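Local coordinates for protein arginyl-tRNA synthetase, putative (Plasmodium falciparum, PDB 5JLD) that probably catalyses the ATP-dependent attachment of L-arginine to tRNA(Arg), as a class I aminoacyl-tRNA synthetase of the malaria parasite, at residues 154-159 / 446-451; 150-155 / 264-269; 159-164 / 345-350. All coordinates share one frame; numbering follows the deposited sequence.

Contact 1 (154-159 / 446-451)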
loop_
_atom_site.group_PDB
_atom_site.type_symbol
_atom_site.label_atom_id
_atom_site.label_comp_id
_atom_site.label_asym_id
_atom_site.label_seq_id
_atom_site.Cartn_x
_atom_site.Cartn_y
_atom_site.Cartn_z
ATOM N N SER A 154 4.929 -8.927 -3.461
ATOM C CA SER A 154 4.044 -8.182 -4.349
ATOM C C SER A 154 2.593 -8.319 -3.899
ATOM O O SER A 154 1.797 -7.369 -3.975
ATOM C CB SER A 154 4.194 -8.672 -5.797
ATOM O OG SER A 154 3.279 -8.000 -6.637
ATOM N N THR A 155 2.264 -9.514 -3.426
ATOM C CA THR A 155 0.912 -9.852 -3.006
ATOM C C THR A 155 0.538 -9.021 -1.780
ATOM O O THR A 155 -0.528 -8.383 -1.748
ATOM C CB THR A 155 0.796 -11.368 -2.713
ATOM O OG1 THR A 155 1.153 -12.100 -3.890
ATOM C CG2 THR A 155 -0.613 -11.771 -2.291
ATOM N N ILE A 156 1.451 -8.989 -0.805
ATOM C CA ILE A 156 1.278 -8.255 0.461
ATOM C C ILE A 156 1.176 -6.732 0.286
ATOM O O ILE A 156 0.227 -6.061 0.790
ATOM C CB ILE A 156 2.442 -8.595 1.410
ATOM C CG1 ILE A 156 2.380 -10.087 1.761
ATOM C CG2 ILE A 156 2.394 -7.734 2.664
ATOM C CD1 ILE A 156 3.605 -10.635 2.467
ATOM N N ILE A 157 2.146 -6.183 -0.441
ATOM C CA ILE A 157 2.126 -4.753 -0.760
ATOM C C ILE A 157 0.846 -4.358 -1.516
ATOM O O ILE A 157 0.110 -3.424 -1.116
ATOM C CB ILE A 157 3.359 -4.372 -1.599
ATOM C CG1 ILE A 157 4.648 -4.558 -0.773
ATOM C CG2 ILE A 157 3.210 -2.967 -2.143
ATOM C CD1 ILE A 157 5.913 -4.182 -1.526
ATOM N N GLY A 158 0.566 -5.091 -2.601
ATOM C CA GLY A 158 -0.594 -4.780 -3.428
ATOM C C GLY A 158 -1.891 -4.842 -2.634
ATOM O O GLY A 158 -2.749 -3.958 -2.743
ATOM N N ASP A 159 -2.028 -5.869 -1.801
ATOM C CA ASP A 159 -3.241 -5.976 -1.030
ATOM C C ASP A 159 -3.367 -4.794 -0.059
ATOM O O ASP A 159 -4.467 -4.238 0.095
ATOM C CB ASP A 159 -3.319 -7.297 -0.268
ATOM C CG ASP A 159 -4.586 -7.391 0.554
ATOM O OD1 ASP A 159 -5.675 -7.533 -0.062
ATOM O OD2 ASP A 159 -4.504 -7.258 1.806
ATOM N N SER A 446 0.131 -12.353 10.191
ATOM C CA SER A 446 0.211 -10.943 10.585
ATOM C C SER A 446 1.658 -10.471 10.728
ATOM O O SER A 446 2.015 -9.372 10.274
ATOM C CB SER A 446 -0.545 -10.717 11.892
ATOM O OG SER A 446 -1.946 -10.766 11.688
ATOM N N ALA A 447 2.482 -11.321 11.338
ATOM C CA ALA A 447 3.891 -11.030 11.570
ATOM C C ALA A 447 4.650 -10.868 10.264
ATOM O O ALA A 447 5.389 -9.901 10.084
ATOM C CB ALA A 447 4.531 -12.129 12.425
ATOM N N ILE A 448 4.478 -11.826 9.363
ATOM C CA ILE A 448 5.066 -11.763 8.025
ATOM C C ILE A 448 4.680 -10.469 7.317
ATOM O O ILE A 448 5.550 -9.749 6.759
ATOM C CB ILE A 448 4.622 -12.983 7.155
ATOM C CG1 ILE A 448 5.303 -14.271 7.634
ATOM C CG2 ILE A 448 4.905 -12.744 5.673
ATOM C CD1 ILE A 448 4.979 -15.501 6.780
ATOM N N LYS A 449 3.379 -10.165 7.340
ATOM C CA LYS A 449 2.895 -8.977 6.628
ATOM C C LYS A 449 3.513 -7.706 7.185
ATOM O O LYS A 449 3.997 -6.869 6.410
ATOM C CB LYS A 449 1.363 -8.882 6.667
ATOM C CG LYS A 449 0.657 -9.973 5.847
ATOM C CD LYS A 449 -0.824 -9.691 5.720
ATOM C CE LYS A 449 -1.585 -10.826 5.022
ATOM N NZ LYS A 449 -3.014 -10.409 4.829
ATOM N N TYR A 450 3.496 -7.558 8.516
ATOM C CA TYR A 450 4.076 -6.362 9.141
ATOM C C TYR A 450 5.566 -6.242 8.872
ATOM O O TYR A 450 6.047 -5.166 8.512
ATOM C CB TYR A 450 3.866 -6.333 10.664
ATOM C CG TYR A 450 4.446 -5.071 11.273
ATOM C CD1 TYR A 450 3.755 -3.862 11.190
ATOM C CD2 TYR A 450 5.686 -5.080 11.911
ATOM C CE1 TYR A 450 4.271 -2.703 11.725
ATOM C CE2 TYR A 450 6.218 -3.919 12.458
ATOM C CZ TYR A 450 5.502 -2.734 12.365
ATOM O OH TYR A 450 6.012 -1.572 12.893
ATOM N N PHE A 451 6.291 -7.347 9.038
ATOM C CA PHE A 451 7.738 -7.302 8.911
ATOM C C PHE A 451 8.086 -6.903 7.499
ATOM O O PHE A 451 9.059 -6.185 7.286
ATOM C CB PHE A 451 8.394 -8.634 9.259
ATOM C CG PHE A 451 9.861 -8.515 9.600
ATOM C CD1 PHE A 451 10.268 -8.006 10.832
ATOM C CD2 PHE A 451 10.837 -8.908 8.689
ATOM C CE1 PHE A 451 11.627 -7.902 11.157
ATOM C CE2 PHE A 451 12.192 -8.809 9.003
ATOM C CZ PHE A 451 12.590 -8.303 10.238
HETATM O O HOH W 1 -2.934 -8.476 3.173
#

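Contact 2 (150-155 / 264-269)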
loop_
_atom_site.group_PDB
_atom_site.type_symbol
_atom_site.label_atom_id
_atom_site.label_comp_id
_atom_site.label_asym_id
_atom_site.label_seq_id
_atom_site.Cartn_x
_atom_site.Cartn_y
_atom_site.Cartn_z
ATOM N N GLY A 150 9.247 -13.191 -3.908
ATOM C CA GLY A 150 8.936 -11.956 -4.615
ATOM C C GLY A 150 7.446 -11.812 -4.897
ATOM O O GLY A 150 6.867 -10.744 -4.694
ATOM N N HIS A 151 6.822 -12.896 -5.366
ATOM C CA HIS A 151 5.376 -12.923 -5.575
ATOM C C HIS A 151 4.649 -12.625 -4.268
ATOM O O HIS A 151 3.640 -11.923 -4.252
ATOM C CB HIS A 151 4.916 -14.287 -6.115
ATOM C CG HIS A 151 5.408 -14.594 -7.494
ATOM N ND1 HIS A 151 5.867 -15.843 -7.856
ATOM C CD2 HIS A 151 5.489 -13.824 -8.605
ATOM C CE1 HIS A 151 6.219 -15.827 -9.131
ATOM N NE2 HIS A 151 6.005 -14.615 -9.606
ATOM N N LEU A 152 5.163 -13.187 -3.179
ATOM C CA LEU A 152 4.579 -12.976 -1.857
ATOM C C LEU A 152 4.609 -11.500 -1.488
ATOM O O LEU A 152 3.591 -10.918 -1.103
ATOM C CB LEU A 152 5.324 -13.788 -0.802
ATOM C CG LEU A 152 4.835 -13.609 0.636
ATOM C CD1 LEU A 152 3.401 -14.088 0.791
ATOM C CD2 LEU A 152 5.747 -14.319 1.602
ATOM N N ARG A 153 5.787 -10.900 -1.605
ATOM C CA ARG A 153 5.948 -9.479 -1.319
ATOM C C ARG A 153 4.998 -8.627 -2.162
ATOM O O ARG A 153 4.334 -7.729 -1.645
ATOM C CB ARG A 153 7.388 -9.046 -1.567
ATOM C CG ARG A 153 7.640 -7.590 -1.178
ATOM C CD ARG A 153 9.127 -7.320 -0.943
ATOM N NE ARG A 153 9.322 -6.172 -0.067
ATOM C CZ ARG A 153 10.498 -5.602 0.170
ATOM N NH1 ARG A 153 11.589 -6.070 -0.422
ATOM N NH2 ARG A 153 10.576 -4.559 0.997
ATOM N N SER A 154 4.929 -8.927 -3.461
ATOM C CA SER A 154 4.044 -8.182 -4.349
ATOM C C SER A 154 2.593 -8.319 -3.899
ATOM O O SER A 154 1.797 -7.369 -3.975
ATOM C CB SER A 154 4.194 -8.672 -5.797
ATOM O OG SER A 154 3.279 -8.000 -6.637
ATOM N N THR A 155 2.264 -9.514 -3.426
ATOM C CA THR A 155 0.912 -9.852 -3.006
ATOM C C THR A 155 0.538 -9.021 -1.780
ATOM O O THR A 155 -0.528 -8.383 -1.748
ATOM C CB THR A 155 0.796 -11.368 -2.713
ATOM O OG1 THR A 155 1.153 -12.100 -3.890
ATOM C CG2 THR A 155 -0.613 -11.771 -2.291
ATOM N N ASN A 264 -5.864 -17.532 0.039
ATOM C CA ASN A 264 -6.826 -17.413 1.120
ATOM C C ASN A 264 -6.231 -17.737 2.502
ATOM O O ASN A 264 -6.827 -17.356 3.500
ATOM C CB ASN A 264 -8.095 -18.230 0.837
ATOM C CG ASN A 264 -7.892 -19.685 0.958
ATOM O OD1 ASN A 264 -7.505 -20.187 2.010
ATOM N ND2 ASN A 264 -8.205 -20.406 -0.113
ATOM N N ILE A 265 -5.067 -18.397 2.568
ATOM C CA ILE A 265 -4.306 -18.403 3.829
ATOM C C ILE A 265 -3.917 -16.961 4.224
ATOM O O ILE A 265 -3.917 -16.592 5.407
ATOM C CB ILE A 265 -3.023 -19.274 3.749
ATOM C CG1 ILE A 265 -3.373 -20.758 3.696
ATOM C CG2 ILE A 265 -2.127 -19.045 4.952
ATOM C CD1 ILE A 265 -2.172 -21.681 3.866
ATOM N N LEU A 266 -3.599 -16.150 3.219
ATOM C CA LEU A 266 -3.291 -14.740 3.420
ATOM C C LEU A 266 -4.528 -13.830 3.562
ATOM O O LEU A 266 -4.400 -12.646 3.889
ATOM C CB LEU A 266 -2.425 -14.243 2.257
ATOM C CG LEU A 266 -1.014 -14.827 2.167
ATOM C CD1 LEU A 266 -0.317 -14.360 0.886
ATOM C CD2 LEU A 266 -0.197 -14.452 3.413
ATOM N N ASP A 267 -5.708 -14.397 3.333
ATOM C CA ASP A 267 -6.960 -13.638 3.300
ATOM C C ASP A 267 -6.877 -12.485 2.302
ATOM O O ASP A 267 -7.258 -11.353 2.605
ATOM C CB ASP A 267 -7.318 -13.119 4.697
ATOM C CG ASP A 267 -7.879 -14.205 5.592
ATOM O OD1 ASP A 267 -9.092 -14.487 5.494
ATOM O OD2 ASP A 267 -7.114 -14.782 6.392
ATOM N N ILE A 268 -6.369 -12.778 1.108
ATOM C CA ILE A 268 -6.224 -11.774 0.053
ATOM C C ILE A 268 -6.952 -12.195 -1.214
ATOM O O ILE A 268 -6.635 -13.219 -1.811
ATOM C CB ILE A 268 -4.740 -11.517 -0.290
ATOM C CG1 ILE A 268 -4.009 -10.926 0.922
ATOM C CG2 ILE A 268 -4.620 -10.602 -1.524
ATOM C CD1 ILE A 268 -2.541 -10.699 0.710
ATOM N N LYS A 269 -7.919 -11.398 -1.641
ATOM C CA LYS A 269 -8.647 -11.738 -2.847
ATOM C C LYS A 269 -8.250 -10.845 -4.019
ATOM O O LYS A 269 -8.052 -9.636 -3.881
ATOM C CB LYS A 269 -10.153 -11.658 -2.587
ATOM C CG LYS A 269 -10.599 -12.581 -1.465
ATOM C CD LYS A 269 -12.095 -12.797 -1.479
ATOM C CE LYS A 269 -12.502 -13.845 -0.454
ATOM N NZ LYS A 269 -12.139 -15.227 -0.889
#

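Contact 3 (159-164 / 345-350)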
loop_
_atom_site.group_PDB
_atom_site.type_symbol
_atom_site.label_atom_id
_atom_site.label_comp_id
_atom_site.label_asym_id
_atom_site.label_seq_id
_atom_site.Cartn_x
_atom_site.Cartn_y
_atom_site.Cartn_z
ATOM N N ASP A 159 -2.028 -5.869 -1.801
ATOM C CA ASP A 159 -3.241 -5.976 -1.030
ATOM C C ASP A 159 -3.367 -4.794 -0.059
ATOM O O ASP A 159 -4.467 -4.238 0.095
ATOM C CB ASP A 159 -3.319 -7.297 -0.268
ATOM C CG ASP A 159 -4.586 -7.391 0.554
ATOM O OD1 ASP A 159 -5.675 -7.533 -0.062
ATOM O OD2 ASP A 159 -4.504 -7.258 1.806
ATOM N N SER A 160 -2.264 -4.404 0.584
ATOM C CA SER A 160 -2.334 -3.217 1.461
ATOM C C SER A 160 -2.806 -1.967 0.711
ATOM O O SER A 160 -3.715 -1.256 1.168
ATOM C CB SER A 160 -0.977 -2.937 2.136
ATOM O OG SER A 160 -1.187 -2.065 3.232
ATOM N N ILE A 161 -2.218 -1.718 -0.456
ATOM C CA ILE A 161 -2.650 -0.577 -1.274
ATOM C C ILE A 161 -4.155 -0.620 -1.615
ATOM O O ILE A 161 -4.890 0.403 -1.501
ATOM C CB ILE A 161 -1.800 -0.512 -2.562
ATOM C CG1 ILE A 161 -0.357 -0.143 -2.172
ATOM C CG2 ILE A 161 -2.402 0.483 -3.589
ATOM C CD1 ILE A 161 0.700 -0.315 -3.269
ATOM N N CYS A 162 -4.628 -1.811 -2.000
ATOM C CA CYS A 162 -6.051 -1.962 -2.294
ATOM C C CYS A 162 -6.902 -1.632 -1.073
ATOM O O CYS A 162 -7.913 -0.955 -1.184
ATOM C CB CYS A 162 -6.370 -3.381 -2.767
ATOM S SG CYS A 162 -5.646 -3.740 -4.406
ATOM N N ARG A 163 -6.504 -2.164 0.075
ATOM C CA ARG A 163 -7.256 -1.958 1.290
ATOM C C ARG A 163 -7.281 -0.451 1.609
ATOM O O ARG A 163 -8.278 0.057 2.117
ATOM C CB ARG A 163 -6.649 -2.751 2.452
ATOM C CG ARG A 163 -6.774 -4.259 2.369
ATOM C CD ARG A 163 -6.550 -4.911 3.753
ATOM N NE ARG A 163 -6.449 -6.367 3.681
ATOM C CZ ARG A 163 -6.746 -7.205 4.677
ATOM N NH1 ARG A 163 -7.160 -6.740 5.846
ATOM N NH2 ARG A 163 -6.617 -8.525 4.504
ATOM N N VAL A 164 -6.199 0.254 1.278
ATOM C CA VAL A 164 -6.153 1.698 1.491
ATOM C C VAL A 164 -7.217 2.369 0.641
ATOM O O VAL A 164 -8.021 3.137 1.158
ATOM C CB VAL A 164 -4.767 2.300 1.173
ATOM C CG1 VAL A 164 -4.858 3.805 1.007
ATOM C CG2 VAL A 164 -3.765 1.951 2.275
ATOM N N ILE A 345 -1.836 1.182 -10.964
ATOM C CA ILE A 345 -0.679 0.975 -10.147
ATOM C C ILE A 345 -0.123 -0.406 -10.410
ATOM O O ILE A 345 -0.827 -1.379 -10.264
ATOM C CB ILE A 345 -1.046 1.147 -8.650
ATOM C CG1 ILE A 345 -1.441 2.601 -8.366
ATOM C CG2 ILE A 345 0.083 0.679 -7.772
ATOM C CD1 ILE A 345 -2.237 2.777 -7.039
ATOM N N TYR A 346 1.135 -0.472 -10.822
ATOM C CA TYR A 346 1.831 -1.723 -11.050
ATOM C C TYR A 346 2.793 -2.033 -9.904
ATOM O O TYR A 346 3.796 -1.354 -9.742
ATOM C CB TYR A 346 2.604 -1.655 -12.362
ATOM C CG TYR A 346 1.718 -1.607 -13.582
ATOM C CD1 TYR A 346 1.187 -0.400 -14.022
ATOM C CD2 TYR A 346 1.415 -2.771 -14.301
ATOM C CE1 TYR A 346 0.374 -0.344 -15.143
ATOM C CE2 TYR A 346 0.589 -2.727 -15.438
ATOM C CZ TYR A 346 0.079 -1.503 -15.841
ATOM O OH TYR A 346 -0.722 -1.409 -16.937
ATOM N N VAL A 347 2.491 -3.062 -9.123
ATOM C CA VAL A 347 3.362 -3.478 -8.029
ATOM C C VAL A 347 4.328 -4.554 -8.530
ATOM O O VAL A 347 3.890 -5.665 -8.793
ATOM C CB VAL A 347 2.531 -4.032 -6.833
ATOM C CG1 VAL A 347 3.442 -4.602 -5.761
ATOM C CG2 VAL A 347 1.609 -2.971 -6.282
ATOM N N THR A 348 5.616 -4.234 -8.705
ATOM C CA THR A 348 6.577 -5.236 -9.200
ATOM C C THR A 348 8.012 -5.068 -8.684
ATOM O O THR A 348 8.320 -4.073 -8.047
ATOM C CB THR A 348 6.701 -5.247 -10.767
ATOM O OG1 THR A 348 7.582 -4.196 -11.192
ATOM C CG2 THR A 348 5.352 -5.101 -11.468
ATOM N N ASP A 349 8.883 -6.041 -9.000
ATOM C CA ASP A 349 10.329 -5.901 -8.790
ATOM C C ASP A 349 10.785 -4.559 -9.308
ATOM O O ASP A 349 10.329 -4.104 -10.368
ATOM C CB ASP A 349 11.152 -6.980 -9.511
ATOM C CG ASP A 349 10.462 -8.310 -9.564
ATOM O OD1 ASP A 349 10.383 -8.985 -8.515
ATOM O OD2 ASP A 349 9.992 -8.676 -10.662
ATOM N N ILE A 350 11.719 -3.957 -8.579
ATOM C CA ILE A 350 12.187 -2.610 -8.876
ATOM C C ILE A 350 12.863 -2.565 -10.252
ATOM O O ILE A 350 12.790 -1.558 -10.967
ATOM C CB ILE A 350 13.148 -2.108 -7.745
ATOM C CG1 ILE A 350 13.421 -0.607 -7.881
ATOM C CG2 ILE A 350 14.432 -2.913 -7.711
ATOM C CD1 ILE A 350 12.157 0.238 -7.981
#

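Contact 1 (154-159 / 446-451)
Ile156 reaches from helix 149-167 to helix 436-453 with both of its branches. Its long branch ends on Ile448, where CD1 of Ile156 meets CG2 of Ile448 at 4.1 Å. The two side chains cross at about a right angle. The rest of Ile448 leads away, so one methyl does the touching. In Ile156 a chi1 of -64° puts CG1 opposite the carbonyl carbon and leaves CG2, the short branch, opposite the backbone N. This branch lies against the root of Lys449, with Ile156 CG2 4.2 Å from Lys449 O.

Lys449 runs out in a nearly straight chain from there. Its NZ is hydrogen-bonded to the carbonyl oxygens of Leu266 and Gly586. Asp159 OD2 lies 4.6 Å from Lys449 NZ, too far for a direct bridge. A water sits between them, but its modelled distances are very short and the link is doubtful. Asp159 has closer partners in Arg163 and Arg174.

The helices are near each other here, with Ile156 CA 6.4 Å from Lys449 CA. This is buried helix-to-helix packing within the catalytic domain. It joins the first helix of the class I Rossmann-type fold to helix 436-453.

Contact 2 (150-155 / 264-269)
The carbonyl oxygen of His151 accepts two bonds from Thr155, the residue that packs on Leu266 and Ile268. One is the helical bond from Thr155 N, 2.9 Å from His151 O. The other comes from Thr155 OG1, a short 2.5 Å from His151 O. The two donors arrive from opposite faces of the carbonyl plane. The hydroxyl sits 37° out of that plane and off the lone pairs. OG1 also bonds to Ser139 OG, so the hydroxyl has two partners.

These bonds are consistent with a fixed rotation of Thr155. With OG1 beside the backbone N (chi1 -58°), the methyl is left to face segment 264-269. There Thr155 CG2 meets Ile268 CD1 at 3.7 Å, the two side chains lying aslant. The same methyl meets Leu266 CD1 at 4.1 Å, here with the side chains at about a right angle. Leu266 CD1 also touches Leu152 CD1, at 3.7 Å. One leucine methyl therefore lies against two residues of the helix.

Leu266 and Ile268 both point at helix 149-167, one before and one after a turn at Asp267. Asp267 takes a positive phi (55°) and is the C-prime residue of a Schellman motif. Ile268 N returns to Tyr263 O, and Asp267 N bonds weakly to Asn264 O.

His151 closes the HVGH form of the class I HIGH signature, so Leu152, the first residue to touch, directly follows that motif. Around the contact, helix 401-420 adds Leu401 against Leu152 and Ile405 against Leu266. Helix 436-453 brings Val445 to Leu266 and Lys449 to Ile268. Beyond the turn, the chain enters strand 271-272, an outermost strand of the parallel sheet.

Contact 3 (159-164 / 345-350)
Ile161 carries the apolar contact alone on the helix side, and Ile345 and Val347 receive it on the strand. Its two branches divide the work. The short branch brings Ile161 CG2 to 4.1 Å from Ile345 CD1. These side chains meet at a slant. The long branch brings Ile161 CD1 to 4.1 Å from Val347 CG2. These two side chains lie alongside each other and run in opposing directions. Both distances are those of ordinary apolar packing, and all three residues are buried. Val136, on strand 133-137, also touches Ile161.

The charged interaction lies within the helix. Arg163 NE donates to Asp159 OD2 one turn back, at 2.8 Å and with an N-H...O angle of 143°. NE meets OD2 on the syn side of the carboxylate; OD2 itself lies 25° out of the guanidinium plane of Arg163. Arg174 forms a salt bridge with Asp159 OD1, so each carboxylate oxygen has an arginine partner.

The remaining bonds are polar and belong to the strand. At its end Thr348 OG1 donates to Asp349 O at 2.9 Å and also bonds to His377 NE2. Backbone bonds tie Ile345 to Leu135 and Asp137, and Tyr346 to Met376 and Val378. They place strand 343-349 between strands 133-137 and 374-380. A weak bond from Ser154 OG to Val347 O adds a polar link to helix 149-167.

Helix 149-167 connects parallel strands 133-137 and 171-176 in a beta-alpha-beta crossover. Here it also lies over strand 343-349. Helix packed on a parallel sheet in this way is the core of the Rossmann-type catalytic domain of class I synthetases.

All three contacts use helix 149-167. Along this helix come 150-155, 154-159 and 159-164, of contacts 2, 1 and 3. Their partners follow later in the chain as 264-269, 345-350 and 446-451, so contact 1 spans the longest loop. Contacts 1 and 2 have centres about 7 Å apart and are joined by the Lys449 to Leu266 bond. The centre of contact 3 lies about 10 Å from that of contact 1 and 11 Å from that of contact 2. It faces the parallel sheet, while the others face helix 436-453 and the end of helix 242-265. One helix, through its buried residues, thus joins distant parts of the catalytic domain.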